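Local coordinates for protein cell division GTPase FtsZ, diverged (Clostridium botulinum C, PDB 3V3T) that belongs to the tubulin/FtsZ superfamily of cytoskeletal proteins, as a diverged FtsZ with a TubZ-like C-terminal domain, at residues K4-G17 against C27-D41. The protein carries 1 engineered substitution. Sequence-based numbering, arbitrary orientation.
Sequences KNKIVFAPIGQGGG and CGDYNALFINTSKKD
Phe-9 and Asn-31 pair in a ladder of backbone hydrogen bonds between parallel strands 7-11 and 31-36. With helix 14-26 the strands form the first beta-alpha-beta unit of the Rossmann-like GTPase domain. Phe-9 N donates to Asn-31 O at 2.8 Å, and Leu-33 N to Phe-9 O. Past the break in strand 31-36, Ile-35 N donates to Pro-11 O, and Gly-13 N to Ile-35 O. Water 1 sits close to both Gly-13 O and Ile-35 O.

Ile-7 O is gripped twice by one residue. Asn-31 N and Asn-31 ND2 reach it from opposite faces of the carbonyl plane, with ND2 3.1 Å from Ile-7 O. The same ND2 also makes a weak bond to Asn-5 O, in the 3-10 turn before the strand.

Aromatic and apolar contacts cover the side of the sheet facing helix 14-26. The edge of Phe-9 meets the face of Tyr-30 in an offset edge-to-face pair, planes 67° apart. Lys-4 CB sits over a Tyr-30 face, 4.0 Å from the ring centroid. The extended lysine chain then runs past Tyr-30 OH. Lys-4 NZ bonds to Asn-188 OD1 and Asn-184 OD1, and Tyr-30 OH to the same Asn-184 OD1. Pro-11 CG packs 3.4 Å from Phe-34 CD1. On the other side of the sheet, Ala-10 CB meets Ile-35 CD1.

At the helix starts, Gln-14 CG is anti to the backbone N (chi1 -166°), and the extended chain crosses the Asp-41 carboxylate. Gln-14 NE2 donates to Asp-41 OD1 at 2.9 Å, almost straight at 174°, on the syn side but tilted out of the carboxylate plane.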
loop_
_atom_site.group_PDB
_atom_site.type_symbol
_atom_site.label_atom_id
_atom_site.label_comp_id
_atom_site.label_asym_id
_atom_site.label_seq_id
_atom_site.Cartn_x
_atom_site.Cartn_y
_atom_site.Cartn_z
ATOM N N LYS A 4 -0.639 11.576 10.728
ATOM C CA LYS A 4 -1.746 10.753 10.275
ATOM C C LYS A 4 -2.913 11.569 9.722
ATOM O O LYS A 4 -3.590 11.124 8.806
ATOM C CB LYS A 4 -2.195 9.833 11.409
ATOM C CG LYS A 4 -1.085 8.908 11.883
ATOM C CD LYS A 4 -1.381 8.264 13.224
ATOM C CE LYS A 4 -0.312 7.228 13.524
ATOM N NZ LYS A 4 -0.460 6.551 14.835
ATOM N N ASN A 5 -3.130 12.758 10.274
ATOM C CA ASN A 5 -4.206 13.654 9.828
ATOM C C ASN A 5 -4.033 14.207 8.419
ATOM O O ASN A 5 -4.991 14.699 7.822
ATOM C CB ASN A 5 -4.353 14.845 10.781
ATOM C CG ASN A 5 -4.768 14.433 12.170
ATOM O OD1 ASN A 5 -5.490 13.451 12.350
ATOM N ND2 ASN A 5 -4.315 15.185 13.169
ATOM N N LYS A 6 -2.808 14.161 7.903
ATOM C CA LYS A 6 -2.519 14.699 6.573
ATOM C C LYS A 6 -2.716 13.640 5.489
ATOM O O LYS A 6 -2.503 13.895 4.311
ATOM C CB LYS A 6 -1.097 15.262 6.510
ATOM C CG LYS A 6 -0.896 16.579 7.257
ATOM C CD LYS A 6 -0.320 16.347 8.650
ATOM C CE LYS A 6 0.046 17.664 9.346
ATOM N NZ LYS A 6 0.722 17.456 10.672
ATOM N N ILE A 7 -3.122 12.448 5.903
ATOM C CA ILE A 7 -3.369 11.369 4.977
ATOM C C ILE A 7 -4.854 11.147 4.846
ATOM O O ILE A 7 -5.580 11.148 5.849
ATOM C CB ILE A 7 -2.745 10.056 5.464
ATOM C CG1 ILE A 7 -1.224 10.116 5.342
ATOM C CG2 ILE A 7 -3.275 8.883 4.643
ATOM C CD1 ILE A 7 -0.512 9.026 6.110
ATOM N N VAL A 8 -5.308 10.959 3.611
ATOM C CA VAL A 8 -6.664 10.463 3.381
ATOM C C VAL A 8 -6.585 9.227 2.523
ATOM O O VAL A 8 -5.916 9.225 1.489
ATOM C CB VAL A 8 -7.577 11.494 2.690
ATOM C CG1 VAL A 8 -6.926 12.027 1.428
ATOM C CG2 VAL A 8 -8.925 10.864 2.365
ATOM N N PHE A 9 -7.249 8.166 2.968
ATOM C CA PHE A 9 -7.341 6.934 2.198
ATOM C C PHE A 9 -8.602 6.931 1.346
ATOM O O PHE A 9 -9.683 7.347 1.788
ATOM C CB PHE A 9 -7.361 5.713 3.125
ATOM C CG PHE A 9 -6.036 5.420 3.769
ATOM C CD1 PHE A 9 -5.056 4.724 3.079
ATOM C CD2 PHE A 9 -5.771 5.838 5.055
ATOM C CE1 PHE A 9 -3.838 4.462 3.651
ATOM C CE2 PHE A 9 -4.549 5.565 5.642
ATOM C CZ PHE A 9 -3.584 4.878 4.937
ATOM N N ALA A 10 -8.461 6.442 0.127
ATOM C CA ALA A 10 -9.611 6.219 -0.720
ATOM C C ALA A 10 -9.656 4.757 -1.119
ATOM O O ALA A 10 -9.250 4.394 -2.223
ATOM C CB ALA A 10 -9.547 7.109 -1.942
ATOM N N PRO A 11 -10.132 3.901 -0.207
ATOM C CA PRO A 11 -10.345 2.498 -0.574
ATOM C C PRO A 11 -11.463 2.424 -1.603
ATOM O O PRO A 11 -12.440 3.178 -1.516
ATOM C CB PRO A 11 -10.772 1.848 0.738
ATOM C CG PRO A 11 -11.344 2.971 1.541
ATOM C CD PRO A 11 -10.601 4.212 1.153
ATOM N N ILE A 12 -11.301 1.541 -2.582
ATOM C CA ILE A 12 -12.271 1.389 -3.651
ATOM C C ILE A 12 -12.584 -0.088 -3.805
ATOM O O ILE A 12 -11.700 -0.893 -4.126
ATOM C CB ILE A 12 -11.731 1.960 -4.990
ATOM C CG1 ILE A 12 -11.573 3.484 -4.884
ATOM C CG2 ILE A 12 -12.644 1.569 -6.161
ATOM C CD1 ILE A 12 -11.080 4.139 -6.126
ATOM N N GLY A 13 -13.843 -0.445 -3.566
ATOM C CA GLY A 13 -14.254 -1.839 -3.605
ATOM C C GLY A 13 -14.195 -2.518 -2.245
ATOM O O GLY A 13 -13.785 -1.920 -1.246
ATOM N N GLN A 14 -14.590 -3.785 -2.208
ATOM C CA GLN A 14 -14.731 -4.502 -0.948
ATOM C C GLN A 14 -13.385 -4.708 -0.225
ATOM O O GLN A 14 -13.222 -4.299 0.927
ATOM C CB GLN A 14 -15.413 -5.845 -1.202
ATOM C CG GLN A 14 -15.919 -6.529 0.049
ATOM C CD GLN A 14 -16.486 -7.909 -0.252
ATOM O OE1 GLN A 14 -15.750 -8.843 -0.582
ATOM N NE2 GLN A 14 -17.798 -8.037 -0.146
ATOM N N GLY A 15 -12.427 -5.335 -0.908
ATOM C CA GLY A 15 -11.142 -5.662 -0.310
ATOM C C GLY A 15 -10.406 -4.450 0.238
ATOM O O GLY A 15 -9.955 -4.452 1.382
ATOM N N GLY A 16 -10.302 -3.401 -0.568
ATOM C CA GLY A 16 -9.670 -2.172 -0.114
ATOM C C GLY A 16 -10.367 -1.575 1.096
ATOM O O GLY A 16 -9.731 -1.042 2.011
ATOM N N GLY A 17 -11.690 -1.660 1.114
ATOM C CA GLY A 17 -12.434 -1.099 2.221
ATOM C C GLY A 17 -12.093 -1.835 3.499
ATOM O O GLY A 17 -11.940 -1.232 4.564
ATOM N N CYS A 27 -6.077 2.550 14.649
ATOM C CA CYS A 27 -5.876 3.968 14.911
ATOM C C CYS A 27 -6.783 4.783 13.999
ATOM O O CYS A 27 -6.724 4.642 12.777
ATOM C CB CYS A 27 -4.417 4.359 14.670
ATOM S SG CYS A 27 -4.090 6.117 14.960
ATOM N N GLY A 28 -7.608 5.642 14.589
ATOM C CA GLY A 28 -8.588 6.392 13.828
ATOM C C GLY A 28 -8.145 7.800 13.481
ATOM O O GLY A 28 -8.952 8.636 13.063
ATOM N N ASP A 29 -6.858 8.065 13.670
ATOM C CA ASP A 29 -6.304 9.375 13.386
ATOM C C ASP A 29 -6.218 9.655 11.882
ATOM O O ASP A 29 -6.036 10.804 11.472
ATOM C CB ASP A 29 -4.933 9.515 14.036
ATOM C CG ASP A 29 -4.992 9.387 15.541
ATOM O OD1 ASP A 29 -6.097 9.528 16.103
ATOM O OD2 ASP A 29 -3.937 9.153 16.163
ATOM N N TYR A 30 -6.364 8.613 11.064
ATOM C CA TYR A 30 -6.360 8.772 9.608
ATOM C C TYR A 30 -7.731 9.234 9.099
ATOM O O TYR A 30 -8.754 9.034 9.758
ATOM C CB TYR A 30 -5.977 7.457 8.914
ATOM C CG TYR A 30 -4.703 6.855 9.435
ATOM C CD1 TYR A 30 -3.470 7.260 8.945
ATOM C CD2 TYR A 30 -4.729 5.878 10.429
ATOM C CE1 TYR A 30 -2.303 6.723 9.441
ATOM C CE2 TYR A 30 -3.568 5.333 10.922
ATOM C CZ TYR A 30 -2.365 5.763 10.431
ATOM O OH TYR A 30 -1.214 5.218 10.925
ATOM N N ASN A 31 -7.739 9.848 7.921
ATOM C CA ASN A 31 -8.975 10.180 7.222
ATOM C C ASN A 31 -9.243 9.172 6.106
ATOM O O ASN A 31 -8.308 8.584 5.556
ATOM C CB ASN A 31 -8.877 11.571 6.612
ATOM C CG ASN A 31 -8.459 12.628 7.615
ATOM O OD1 ASN A 31 -9.217 12.984 8.519
ATOM N ND2 ASN A 31 -7.253 13.151 7.444
ATOM N N ALA A 32 -10.513 8.998 5.746
ATOM C CA ALA A 32 -10.886 7.972 4.782
ATOM C C ALA A 32 -12.225 8.286 4.145
ATOM O O ALA A 32 -13.149 8.728 4.812
ATOM C CB ALA A 32 -10.938 6.575 5.461
ATOM N N LEU A 33 -12.314 8.046 2.843
ATOM C CA LEU A 33 -13.572 8.089 2.118
ATOM C C LEU A 33 -13.728 6.736 1.450
ATOM O O LEU A 33 -13.016 6.420 0.493
ATOM C CB LEU A 33 -13.541 9.179 1.048
ATOM C CG LEU A 33 -14.809 9.240 0.186
ATOM C CD1 LEU A 33 -16.002 9.713 1.007
ATOM C CD2 LEU A 33 -14.616 10.153 -1.014
ATOM N N PHE A 34 -14.627 5.908 1.965
ATOM C CA PHE A 34 -14.791 4.582 1.379
ATOM C C PHE A 34 -15.678 4.663 0.148
ATOM O O PHE A 34 -16.784 5.192 0.200
ATOM C CB PHE A 34 -15.380 3.616 2.383
ATOM C CG PHE A 34 -14.505 3.368 3.583
ATOM C CD1 PHE A 34 -13.862 2.150 3.749
ATOM C CD2 PHE A 34 -14.365 4.329 4.563
ATOM C CE1 PHE A 34 -13.089 1.910 4.864
ATOM C CE2 PHE A 34 -13.598 4.099 5.677
ATOM C CZ PHE A 34 -12.951 2.887 5.829
ATOM N N ILE A 35 -15.181 4.134 -0.958
ATOM C CA ILE A 35 -15.880 4.236 -2.224
ATOM C C ILE A 35 -16.225 2.845 -2.703
ATOM O O ILE A 35 -15.382 1.942 -2.659
ATOM C CB ILE A 35 -14.979 4.925 -3.266
ATOM C CG1 ILE A 35 -14.751 6.388 -2.874
ATOM C CG2 ILE A 35 -15.574 4.815 -4.656
ATOM C CD1 ILE A 35 -13.354 6.915 -3.233
ATOM N N ASN A 36 -17.462 2.658 -3.157
ATOM C CA ASN A 36 -17.902 1.330 -3.569
ATOM C C ASN A 36 -19.176 1.344 -4.424
ATOM O O ASN A 36 -20.025 2.222 -4.282
ATOM C CB ASN A 36 -18.117 0.458 -2.322
ATOM C CG ASN A 36 -17.870 -1.027 -2.579
ATOM O OD1 ASN A 36 -18.072 -1.532 -3.685
ATOM N ND2 ASN A 36 -17.429 -1.732 -1.544
ATOM N N THR A 37 -19.293 0.359 -5.310
ATOM C CA THR A 37 -20.538 0.107 -6.028
ATOM C C THR A 37 -21.556 -0.603 -5.131
ATOM O O THR A 37 -22.757 -0.491 -5.343
ATOM C CB THR A 37 -20.301 -0.731 -7.301
ATOM O OG1 THR A 37 -19.467 -1.856 -6.990
ATOM C CG2 THR A 37 -19.613 0.105 -8.365
ATOM N N SER A 38 -21.074 -1.318 -4.119
ATOM C CA SER A 38 -21.953 -2.101 -3.249
ATOM C C SER A 38 -22.344 -1.364 -1.973
ATOM O O SER A 38 -21.479 -1.027 -1.158
ATOM C CB SER A 38 -21.280 -3.424 -2.875
ATOM O OG SER A 38 -21.849 -3.970 -1.694
ATOM N N LYS A 39 -23.642 -1.139 -1.785
ATOM C CA LYS A 39 -24.126 -0.466 -0.587
ATOM C C LYS A 39 -23.988 -1.364 0.642
ATOM O O LYS A 39 -23.591 -0.907 1.723
ATOM C CB LYS A 39 -25.576 -0.004 -0.762
ATOM C CG LYS A 39 -26.022 1.000 0.293
ATOM C CD LYS A 39 -24.999 2.126 0.439
ATOM C CE LYS A 39 -25.238 2.964 1.695
ATOM N NZ LYS A 39 -24.100 3.896 1.992
ATOM N N LYS A 40 -24.308 -2.643 0.469
ATOM C CA LYS A 40 -24.111 -3.637 1.521
ATOM C C LYS A 40 -22.696 -3.551 2.101
ATOM O O LYS A 40 -22.523 -3.516 3.323
ATOM C CB LYS A 40 -24.388 -5.046 0.987
ATOM C CG LYS A 40 -25.767 -5.198 0.343
ATOM C CD LYS A 40 -25.694 -5.893 -1.021
ATOM C CE LYS A 40 -24.772 -5.156 -2.009
ATOM N NZ LYS A 40 -25.339 -3.868 -2.516
ATOM N N ASP A 41 -21.689 -3.503 1.227
ATOM C CA ASP A 41 -20.299 -3.404 1.674
ATOM C C ASP A 41 -20.037 -2.142 2.498
ATOM O O ASP A 41 -19.458 -2.212 3.584
ATOM C CB ASP A 41 -19.328 -3.459 0.492
ATOM C CG ASP A 41 -19.201 -4.855 -0.104
ATOM O OD1 ASP A 41 -19.592 -5.840 0.564
ATOM O OD2 ASP A 41 -18.691 -4.964 -1.242
HETATM O O HOH W 1 -14.273 0.716 -0.199
#